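Local coordinates for protein serpin (Taeniopygia guttata, PDB 5HGC) that binds cortisol and, as a member of the serpin family, may act as an inhibitor of serine endopeptidases, at residues Glu189-Ala197 with Ile349-Met357; Gly52-Ile61 with Ile293-Ser304. All coordinates share one frame; numbering follows the deposited sequence.

In the fold
Both contacts join parts of the serpin fold that lie far apart in sequence, and they sit on opposite sides of the molecular centre, their own centres about 43 Å apart. Contact 1 belongs to the beta-rich end: an outer strand of sheet C meets the turn that leads out of strand 348-350 into strand 355-361. Contact 2 lies at the helical end, where helix 55-64 receives the loop between helices 285-290 and 304-307. Neither is pure core; each is partly buried, and in contact 2 the polar groups sit in the middle of the interface. Contact 1 centres on an aromatic ring flanked by a salt bridge, whereas contact 2 is a more polar docking in which helix side chains bind loop amides.

Contact 1. Residues Glu189-Ala197 with Ile349-Met357; sequences EEREFFVDA and IEFSHPFLM
Arg191 and Glu350 bridge two strands of the serpin sheet C: strand 189-194 pairs with strand 200-209, and strand 348-350 with strand 265-283, so the salt bridge spans from one outer strand toward the other. In this conformer, one of two deposited for Arg191, the guanidinium meets the carboxylate side-on, NE to Glu350 OE2 at 2.7 Å and NH1 to Glu350 OE1 at 3.2 Å. The two planes are turned 47° apart and both oxygens are met on their syn sides. A bend at chi3 of Arg191 brings the group round, and Tyr272 adds a cation-pi contact; the second conformer means the grip may be partial. Glu192 contributes its backbone: a water donates to Glu192 O and also to Glu350 OE2, tying the strand to the carboxylate a second time. Phe193 is the buried centre. With CG anti to the backbone N (chi1 -171°), its ring lies against the turn, Ser352 C and His353 CA over one face, while CZ comes to 3.1 Å from His353 O. Phe193 CE2 meets the edge of the Phe355 ring, 3.8 Å from Phe355 CE1, and Val201 and Pro376 also touch Phe193. On the turn side, Phe351 centres an inverse gamma turn that bends the chain out of strand 348-350, and its ring packs edge-to-face with Phe273. At Phe194 the backbone takes over: its N-H binds Ser352 O at 2.8 Å, nearly straight at 171°, the one backbone hydrogen bond between the segments. The imidazole of His353 turns elsewhere, NE2 binding Pro240 O. Beyond the strand, two successive carbonyls border the Pro354 ring, Phe194 O 3.4 Å from its CD and Val195 O 3.7 Å from its CG.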
loop_
_atom_site.group_PDB
_atom_site.type_symbol
_atom_site.label_atom_id
_atom_site.label_comp_id
_atom_site.label_asym_id
_atom_site.label_seq_id
_atom_site.Cartn_x
_atom_site.Cartn_y
_atom_site.Cartn_z
ATOM N N GLU A 189 -22.830 -4.790 -15.502
ATOM C CA GLU A 189 -22.931 -4.769 -16.962
ATOM C C GLU A 189 -21.706 -4.062 -17.483
ATOM O O GLU A 189 -21.198 -3.145 -16.815
ATOM C CB GLU A 189 -24.137 -3.921 -17.460
ATOM C CG GLU A 189 -25.495 -4.075 -16.763
ATOM C CD GLU A 189 -26.180 -5.454 -16.931
ATOM O OE1 GLU A 189 -27.129 -5.736 -16.140
ATOM O OE2 GLU A 189 -25.797 -6.258 -17.833
ATOM N N GLU A 190 -21.208 -4.476 -18.645
ATOM C CA GLU A 190 -20.042 -3.801 -19.206
ATOM C C GLU A 190 -20.468 -2.430 -19.681
ATOM O O GLU A 190 -21.488 -2.298 -20.355
ATOM C CB GLU A 190 -19.280 -4.621 -20.284
ATOM C CG GLU A 190 -19.960 -4.866 -21.633
ATOM C CD GLU A 190 -18.963 -5.052 -22.779
ATOM O OE1 GLU A 190 -19.324 -4.749 -23.935
ATOM O OE2 GLU A 190 -17.814 -5.488 -22.531
ATOM N N ARG A 191 -19.710 -1.425 -19.249
ATOM C CA ARG A 191 -19.955 -0.029 -19.544
ATOM C C ARG A 191 -18.635 0.616 -19.892
ATOM O O ARG A 191 -17.581 0.009 -19.727
ATOM C CB ARG A 191 -20.570 0.687 -18.336
ATOM C CG ARG A 191 -22.062 0.433 -18.138
ATOM C CD ARG A 191 -22.583 1.117 -16.882
ATOM N NE ARG A 191 -22.738 2.562 -17.040
ATOM C CZ ARG A 191 -23.885 3.169 -17.314
ATOM N NH1 ARG A 191 -23.927 4.492 -17.422
ATOM N NH2 ARG A 191 -24.988 2.452 -17.461
ATOM N N GLU A 192 -18.708 1.849 -20.352
ATOM C CA GLU A 192 -17.573 2.507 -20.869
ATOM C C GLU A 192 -16.827 3.240 -19.788
ATOM O O GLU A 192 -17.444 3.864 -18.925
ATOM C CB GLU A 192 -18.005 3.478 -21.951
ATOM C CG GLU A 192 -18.167 2.805 -23.303
ATOM C CD GLU A 192 -18.503 3.781 -24.418
ATOM O OE1 GLU A 192 -18.806 4.982 -24.143
ATOM O OE2 GLU A 192 -18.474 3.317 -25.578
ATOM N N PHE A 193 -15.491 3.176 -19.870
ATOM C CA PHE A 193 -14.597 3.868 -18.967
ATOM C C PHE A 193 -13.722 4.747 -19.826
ATOM O O PHE A 193 -13.113 4.273 -20.799
ATOM C CB PHE A 193 -13.746 2.856 -18.139
ATOM C CG PHE A 193 -12.951 3.504 -17.046
ATOM C CD1 PHE A 193 -11.762 4.191 -17.331
ATOM C CD2 PHE A 193 -13.406 3.466 -15.723
ATOM C CE1 PHE A 193 -11.048 4.854 -16.342
ATOM C CE2 PHE A 193 -12.692 4.136 -14.724
ATOM C CZ PHE A 193 -11.506 4.818 -15.033
ATOM N N PHE A 194 -13.609 6.014 -19.440
ATOM C CA PHE A 194 -12.930 7.020 -20.254
ATOM C C PHE A 194 -11.564 7.307 -19.687
ATOM O O PHE A 194 -11.423 8.095 -18.772
ATOM C CB PHE A 194 -13.826 8.283 -20.510
ATOM C CG PHE A 194 -15.240 7.914 -20.953
ATOM C CD1 PHE A 194 -15.495 7.510 -22.289
ATOM C CD2 PHE A 194 -16.305 7.838 -20.009
ATOM C CE1 PHE A 194 -16.777 7.080 -22.680
ATOM C CE2 PHE A 194 -17.579 7.413 -20.404
ATOM C CZ PHE A 194 -17.814 7.038 -21.744
ATOM N N VAL A 195 -10.567 6.635 -20.261
ATOM C CA VAL A 195 -9.170 6.800 -19.903
ATOM C C VAL A 195 -8.553 8.173 -20.245
ATOM O O VAL A 195 -7.932 8.777 -19.345
ATOM C CB VAL A 195 -8.318 5.651 -20.487
ATOM C CG1 VAL A 195 -6.879 5.730 -19.999
ATOM C CG2 VAL A 195 -8.902 4.282 -20.136
ATOM N N ASP A 196 -8.750 8.691 -21.484
ATOM C CA ASP A 196 -7.834 9.740 -22.124
ATOM C C ASP A 196 -8.264 11.191 -22.560
ATOM O O ASP A 196 -7.549 12.163 -22.262
ATOM C CB ASP A 196 -7.081 9.113 -23.311
ATOM C CG ASP A 196 -5.641 8.884 -23.030
ATOM O OD1 ASP A 196 -5.047 9.641 -22.236
ATOM O OD2 ASP A 196 -5.080 7.950 -23.619
ATOM N N ALA A 197 -9.312 11.353 -23.362
ATOM C CA ALA A 197 -9.898 10.276 -24.103
ATOM C C ALA A 197 -9.569 10.491 -25.585
ATOM O O ALA A 197 -10.389 10.940 -26.376
ATOM C CB ALA A 197 -11.399 10.101 -23.812
ATOM N N ILE A 349 -23.592 8.507 -8.900
ATOM C CA ILE A 349 -22.126 8.691 -9.020
ATOM C C ILE A 349 -21.570 7.495 -9.782
ATOM O O ILE A 349 -21.829 6.338 -9.427
ATOM C CB ILE A 349 -21.392 8.762 -7.658
ATOM C CG1 ILE A 349 -22.030 9.806 -6.706
ATOM C CG2 ILE A 349 -19.881 8.999 -7.828
ATOM C CD1 ILE A 349 -22.078 11.238 -7.215
ATOM N N GLU A 350 -20.828 7.781 -10.846
ATOM C CA GLU A 350 -20.314 6.727 -11.699
ATOM C C GLU A 350 -18.795 6.838 -11.871
ATOM O O GLU A 350 -18.300 7.802 -12.420
ATOM C CB GLU A 350 -21.040 6.728 -13.039
ATOM C CG GLU A 350 -20.414 5.745 -14.007
ATOM C CD GLU A 350 -21.243 5.470 -15.237
ATOM O OE1 GLU A 350 -21.960 6.400 -15.701
ATOM O OE2 GLU A 350 -21.144 4.310 -15.714
ATOM N N PHE A 351 -18.045 5.869 -11.364
ATOM C CA PHE A 351 -16.587 5.953 -11.478
ATOM C C PHE A 351 -16.225 5.425 -12.851
ATOM O O PHE A 351 -16.007 4.231 -13.052
ATOM C CB PHE A 351 -15.940 5.159 -10.348
ATOM C CG PHE A 351 -15.937 5.895 -9.044
ATOM C CD1 PHE A 351 -17.117 5.964 -8.251
ATOM C CD2 PHE A 351 -14.779 6.555 -8.611
ATOM C CE1 PHE A 351 -17.138 6.679 -7.053
ATOM C CE2 PHE A 351 -14.799 7.254 -7.410
ATOM C CZ PHE A 351 -15.973 7.341 -6.628
ATOM N N SER A 352 -16.250 6.301 -13.828
ATOM C CA SER A 352 -16.111 5.831 -15.182
ATOM C C SER A 352 -15.045 6.654 -15.873
ATOM O O SER A 352 -14.901 6.622 -17.074
ATOM C CB SER A 352 -17.451 5.890 -15.912
ATOM O OG SER A 352 -17.818 7.242 -16.069
ATOM N N HIS A 353 -14.334 7.433 -15.103
ATOM C CA HIS A 353 -13.131 8.031 -15.601
ATOM C C HIS A 353 -12.035 7.900 -14.476
ATOM O O HIS A 353 -12.328 7.339 -13.402
ATOM C CB HIS A 353 -13.430 9.424 -16.157
ATOM C CG HIS A 353 -13.899 10.400 -15.141
ATOM N ND1 HIS A 353 -15.233 10.574 -14.847
ATOM C CD2 HIS A 353 -13.213 11.250 -14.332
ATOM C CE1 HIS A 353 -15.357 11.498 -13.905
ATOM N NE2 HIS A 353 -14.146 11.928 -13.574
ATOM N N PRO A 354 -10.781 8.332 -14.714
ATOM C CA PRO A 354 -9.776 7.979 -13.707
ATOM C C PRO A 354 -10.064 8.503 -12.295
ATOM O O PRO A 354 -10.571 9.627 -12.130
ATOM C CB PRO A 354 -8.492 8.629 -14.258
ATOM C CG PRO A 354 -8.721 8.667 -15.726
ATOM C CD PRO A 354 -10.164 9.094 -15.809
ATOM N N PHE A 355 -9.710 7.673 -11.303
ATOM C CA PHE A 355 -10.012 7.907 -9.882
ATOM C C PHE A 355 -8.938 7.332 -8.962
ATOM O O PHE A 355 -8.186 6.459 -9.371
ATOM C CB PHE A 355 -11.346 7.255 -9.560
ATOM C CG PHE A 355 -11.354 5.753 -9.730
ATOM C CD1 PHE A 355 -11.601 5.173 -10.990
ATOM C CD2 PHE A 355 -11.164 4.902 -8.597
ATOM C CE1 PHE A 355 -11.603 3.800 -11.150
ATOM C CE2 PHE A 355 -11.236 3.522 -8.749
ATOM C CZ PHE A 355 -11.446 2.971 -10.024
ATOM N N LEU A 356 -8.892 7.798 -7.726
ATOM C CA LEU A 356 -8.084 7.199 -6.706
ATOM C C LEU A 356 -8.892 6.213 -5.894
ATOM O O LEU A 356 -10.115 6.416 -5.668
ATOM C CB LEU A 356 -7.535 8.256 -5.768
ATOM C CG LEU A 356 -6.826 9.445 -6.407
ATOM C CD1 LEU A 356 -6.151 10.256 -5.314
ATOM C CD2 LEU A 356 -5.806 8.986 -7.428
ATOM N N MET A 357 -8.215 5.130 -5.472
ATOM C CA MET A 357 -8.757 4.246 -4.446
ATOM C C MET A 357 -7.768 4.156 -3.241
ATOM O O MET A 357 -6.579 3.747 -3.402
ATOM C CB MET A 357 -9.089 2.900 -5.024
ATOM C CG MET A 357 -9.656 1.999 -3.957
ATOM S SD MET A 357 -10.299 0.550 -4.795
ATOM C CE MET A 357 -11.306 -0.303 -3.570
HETATM O O HOH W 1 -20.353 4.111 -18.546
#

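Contact 2. Residues Gly52-Ile61 with Ile293-Ser304; sequences GARSATQSQI and IVDVFTNQADLS. Unlike the reference sequence in segment 293-304: Asn299 (reference Ser).
Gln60 OE1 takes two backbone amides at once, Val294 N at 2.9 Å and Asp295 N at 3.0 Å, and a water donates to it as well. The Asp295 amide lies in the carbonyl plane, on a lone pair; that of Val294 comes from above the plane. The nitrogen of the same amide makes a weak bond, NE2 to Asp295 OD1. Gln60 thus holds the loop of the serpin fold that follows helix 285-290, just where it enters a 3-10 turn. One helical turn earlier, Thr57 uses its two branches differently. OG1 accepts from Asp302 N at 2.9 Å in a nearly straight bond (172°), whereas CG2, anti to the backbone N, packs 3.7 Å from Val296 CB. Ile61 continues the apolar side against Val296 and Ile293, backed by Phe46 of helix 39-52. Ahead of the helix, Arg54 N binds Asp302 O at 2.9 Å. The Asp302 carboxylate turns back to its own segment: OD1 accepts from Ser304 N, an Asx turn leading into helix 304-307, and also from Ser304 OG. Uncharged side chains of helix 55-64 thus meet the amides of Val294, Asp295 and Asp302, and the charged ends of Arg54 and Asp302 do not touch, so the contact rests more on neutral hydrogen bonds and apolar packing than on charge pairing.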
loop_
_atom_site.group_PDB
_atom_site.type_symbol
_atom_site.label_atom_id
_atom_site.label_comp_id
_atom_site.label_asym_id
_atom_site.label_seq_id
_atom_site.Cartn_x
_atom_site.Cartn_y
_atom_site.Cartn_z
ATOM N N GLY A 52 18.741 -3.307 11.613
ATOM C CA GLY A 52 20.119 -3.605 11.344
ATOM C C GLY A 52 21.041 -2.460 10.963
ATOM O O GLY A 52 22.226 -2.717 10.730
ATOM N N ALA A 53 20.526 -1.230 10.862
ATOM C CA ALA A 53 21.320 -0.122 10.355
ATOM C C ALA A 53 21.917 0.607 11.527
ATOM O O ALA A 53 21.445 0.468 12.666
ATOM C CB ALA A 53 20.504 0.804 9.465
ATOM N N ARG A 54 23.002 1.337 11.258
ATOM C CA ARG A 54 23.683 2.124 12.276
ATOM C C ARG A 54 23.905 3.545 11.758
ATOM O O ARG A 54 23.900 3.775 10.528
ATOM C CB ARG A 54 24.994 1.436 12.730
ATOM C CG ARG A 54 24.828 0.094 13.479
ATOM C CD ARG A 54 24.044 0.077 14.822
ATOM N NE ARG A 54 23.907 -1.301 15.378
ATOM C CZ ARG A 54 22.936 -2.212 15.092
ATOM N NH1 ARG A 54 21.923 -1.945 14.240
ATOM N NH2 ARG A 54 22.962 -3.422 15.688
ATOM N N SER A 55 24.060 4.502 12.687
ATOM C CA SER A 55 24.498 5.857 12.337
ATOM C C SER A 55 23.584 6.567 11.303
ATOM O O SER A 55 22.357 6.624 11.475
ATOM C CB SER A 55 25.987 5.844 11.897
ATOM O OG SER A 55 26.805 5.671 13.047
ATOM N N ALA A 56 24.187 7.082 10.230
ATOM C CA ALA A 56 23.484 7.937 9.295
ATOM C C ALA A 56 22.631 7.109 8.349
ATOM O O ALA A 56 21.592 7.599 7.866
ATOM C CB ALA A 56 24.467 8.806 8.516
ATOM N N THR A 57 23.063 5.870 8.077
ATOM C CA THR A 57 22.192 4.912 7.362
ATOM C C THR A 57 20.847 4.745 8.087
ATOM O O THR A 57 19.804 4.841 7.476
ATOM C CB THR A 57 22.859 3.560 7.164
ATOM O OG1 THR A 57 24.086 3.811 6.518
ATOM C CG2 THR A 57 22.024 2.647 6.229
ATOM N N GLN A 58 20.914 4.555 9.393
ATOM C CA GLN A 58 19.770 4.301 10.178
ATOM C C GLN A 58 18.869 5.539 10.326
ATOM O O GLN A 58 17.620 5.431 10.185
ATOM C CB GLN A 58 20.198 3.743 11.525
ATOM C CG GLN A 58 18.992 3.546 12.360
ATOM C CD GLN A 58 19.309 3.134 13.739
ATOM O OE1 GLN A 58 19.649 3.949 14.586
ATOM N NE2 GLN A 58 19.149 1.858 13.999
ATOM N N SER A 59 19.494 6.686 10.611
ATOM C CA SER A 59 18.796 7.963 10.813
ATOM C C SER A 59 18.050 8.391 9.535
ATOM O O SER A 59 16.911 8.863 9.624
ATOM C CB SER A 59 19.771 9.066 11.262
ATOM O OG SER A 59 20.438 9.651 10.146
ATOM N N GLN A 60 18.680 8.209 8.371
ATOM C CA GLN A 60 18.038 8.514 7.088
ATOM C C GLN A 60 16.844 7.618 6.786
ATOM O O GLN A 60 15.857 8.077 6.161
ATOM C CB GLN A 60 18.987 8.356 5.916
ATOM C CG GLN A 60 19.985 9.456 5.728
ATOM C CD GLN A 60 20.972 9.103 4.618
ATOM O OE1 GLN A 60 20.755 8.162 3.824
ATOM N NE2 GLN A 60 22.065 9.859 4.548
ATOM N N ILE A 61 16.950 6.333 7.166
ATOM C CA ILE A 61 15.817 5.406 6.971
ATOM C C ILE A 61 14.625 5.946 7.787
ATOM O O ILE A 61 13.571 6.186 7.245
ATOM C CB ILE A 61 16.143 3.925 7.304
ATOM C CG1 ILE A 61 17.143 3.363 6.282
ATOM C CG2 ILE A 61 14.881 3.074 7.179
ATOM C CD1 ILE A 61 17.854 2.105 6.740
ATOM N N ILE A 293 16.542 8.844 1.538
ATOM C CA ILE A 293 17.109 7.572 2.009
ATOM C C ILE A 293 18.171 7.202 0.986
ATOM O O ILE A 293 17.848 6.730 -0.118
ATOM C CB ILE A 293 16.073 6.434 2.153
ATOM C CG1 ILE A 293 14.881 6.847 3.008
ATOM C CG2 ILE A 293 16.726 5.230 2.811
ATOM C CD1 ILE A 293 13.695 5.902 2.870
ATOM N N VAL A 294 19.440 7.409 1.367
ATOM C CA VAL A 294 20.541 7.459 0.401
ATOM C C VAL A 294 21.601 6.402 0.653
ATOM O O VAL A 294 21.843 5.567 -0.225
ATOM C CB VAL A 294 21.200 8.883 0.348
ATOM C CG1 VAL A 294 22.497 8.894 -0.491
ATOM C CG2 VAL A 294 20.193 9.924 -0.167
ATOM N N ASP A 295 22.229 6.481 1.831
ATOM C CA ASP A 295 23.407 5.693 2.196
ATOM C C ASP A 295 23.169 4.205 2.170
ATOM O O ASP A 295 24.090 3.459 1.872
ATOM C CB ASP A 295 23.868 6.029 3.611
ATOM C CG ASP A 295 24.298 7.489 3.781
ATOM O OD1 ASP A 295 24.286 8.278 2.782
ATOM O OD2 ASP A 295 24.649 7.831 4.951
ATOM N N VAL A 296 21.939 3.783 2.497
ATOM C CA VAL A 296 21.561 2.373 2.523
ATOM C C VAL A 296 21.745 1.712 1.162
ATOM O O VAL A 296 21.969 0.496 1.063
ATOM C CB VAL A 296 20.115 2.166 3.068
ATOM C CG1 VAL A 296 19.053 2.462 2.023
ATOM C CG2 VAL A 296 19.955 0.753 3.617
ATOM N N PHE A 297 21.642 2.516 0.114
ATOM C CA PHE A 297 21.800 1.984 -1.234
ATOM C C PHE A 297 23.260 2.027 -1.748
ATOM O O PHE A 297 23.590 1.424 -2.769
ATOM C CB PHE A 297 20.821 2.671 -2.169
ATOM C CG PHE A 297 19.388 2.522 -1.753
ATOM C CD1 PHE A 297 18.743 1.287 -1.853
ATOM C CD2 PHE A 297 18.667 3.632 -1.286
ATOM C CE1 PHE A 297 17.415 1.171 -1.505
ATOM C CE2 PHE A 297 17.332 3.521 -0.938
ATOM C CZ PHE A 297 16.709 2.287 -1.048
ATOM N N THR A 298 24.130 2.689 -0.997
ATOM C CA THR A 298 25.465 2.975 -1.469
ATOM C C THR A 298 26.498 2.208 -0.655
ATOM O O THR A 298 26.187 1.543 0.360
ATOM C CB THR A 298 25.772 4.505 -1.419
ATOM O OG1 THR A 298 25.877 4.960 -0.064
ATOM C CG2 THR A 298 24.701 5.335 -2.131
ATOM N N ASN A 299 27.741 2.336 -1.089
ATOM C CA ASN A 299 28.845 1.713 -0.393
ATOM C C ASN A 299 29.156 2.427 0.895
ATOM O O ASN A 299 30.057 2.046 1.622
ATOM C CB ASN A 299 30.065 1.556 -1.316
ATOM C CG ASN A 299 29.990 0.298 -2.174
ATOM O OD1 ASN A 299 29.097 -0.547 -2.015
ATOM N ND2 ASN A 299 30.934 0.164 -3.095
ATOM N N GLN A 300 28.358 3.423 1.226
ATOM C CA GLN A 300 28.559 4.096 2.492
ATOM C C GLN A 300 27.558 3.560 3.519
ATOM O O GLN A 300 27.556 4.029 4.658
ATOM C CB GLN A 300 28.502 5.640 2.353
ATOM C CG GLN A 300 29.657 6.260 1.550
ATOM C CD GLN A 300 29.448 6.163 0.019
ATOM O OE1 GLN A 300 28.500 6.753 -0.532
ATOM N NE2 GLN A 300 30.329 5.408 -0.674
ATOM N N ALA A 301 26.711 2.590 3.113
ATOM C CA ALA A 301 25.738 1.912 4.031
ATOM C C ALA A 301 26.436 1.350 5.234
ATOM O O ALA A 301 27.475 0.744 5.073
ATOM C CB ALA A 301 25.018 0.796 3.313
ATOM N N ASP A 302 25.914 1.602 6.431
ATOM C CA ASP A 302 26.315 0.855 7.619
ATOM C C ASP A 302 25.144 -0.068 8.004
ATOM O O ASP A 302 24.229 0.305 8.797
ATOM C CB ASP A 302 26.683 1.784 8.761
ATOM C CG ASP A 302 27.218 1.047 9.958
ATOM O OD1 ASP A 302 27.243 -0.213 9.919
ATOM O OD2 ASP A 302 27.648 1.720 10.937
ATOM N N LEU A 303 25.151 -1.257 7.401
ATOM C CA LEU A 303 24.259 -2.362 7.817
ATOM C C LEU A 303 24.958 -3.419 8.721
ATOM O O LEU A 303 24.695 -4.639 8.623
ATOM C CB LEU A 303 23.541 -2.982 6.597
ATOM C CG LEU A 303 22.608 -1.979 5.877
ATOM C CD1 LEU A 303 22.041 -2.626 4.637
ATOM C CD2 LEU A 303 21.468 -1.418 6.750
ATOM N N SER A 304 25.821 -2.928 9.622
ATOM C CA SER A 304 26.687 -3.816 10.393
ATOM C C SER A 304 25.894 -4.629 11.403
ATOM O O SER A 304 26.338 -5.712 11.781
ATOM C CB SER A 304 27.845 -3.062 11.056
ATOM O OG SER A 304 27.375 -2.151 12.041
HETATM O O HOH W 2 28.966 4.473 12.238
HETATM O O HOH W 3 20.244 5.305 4.569
#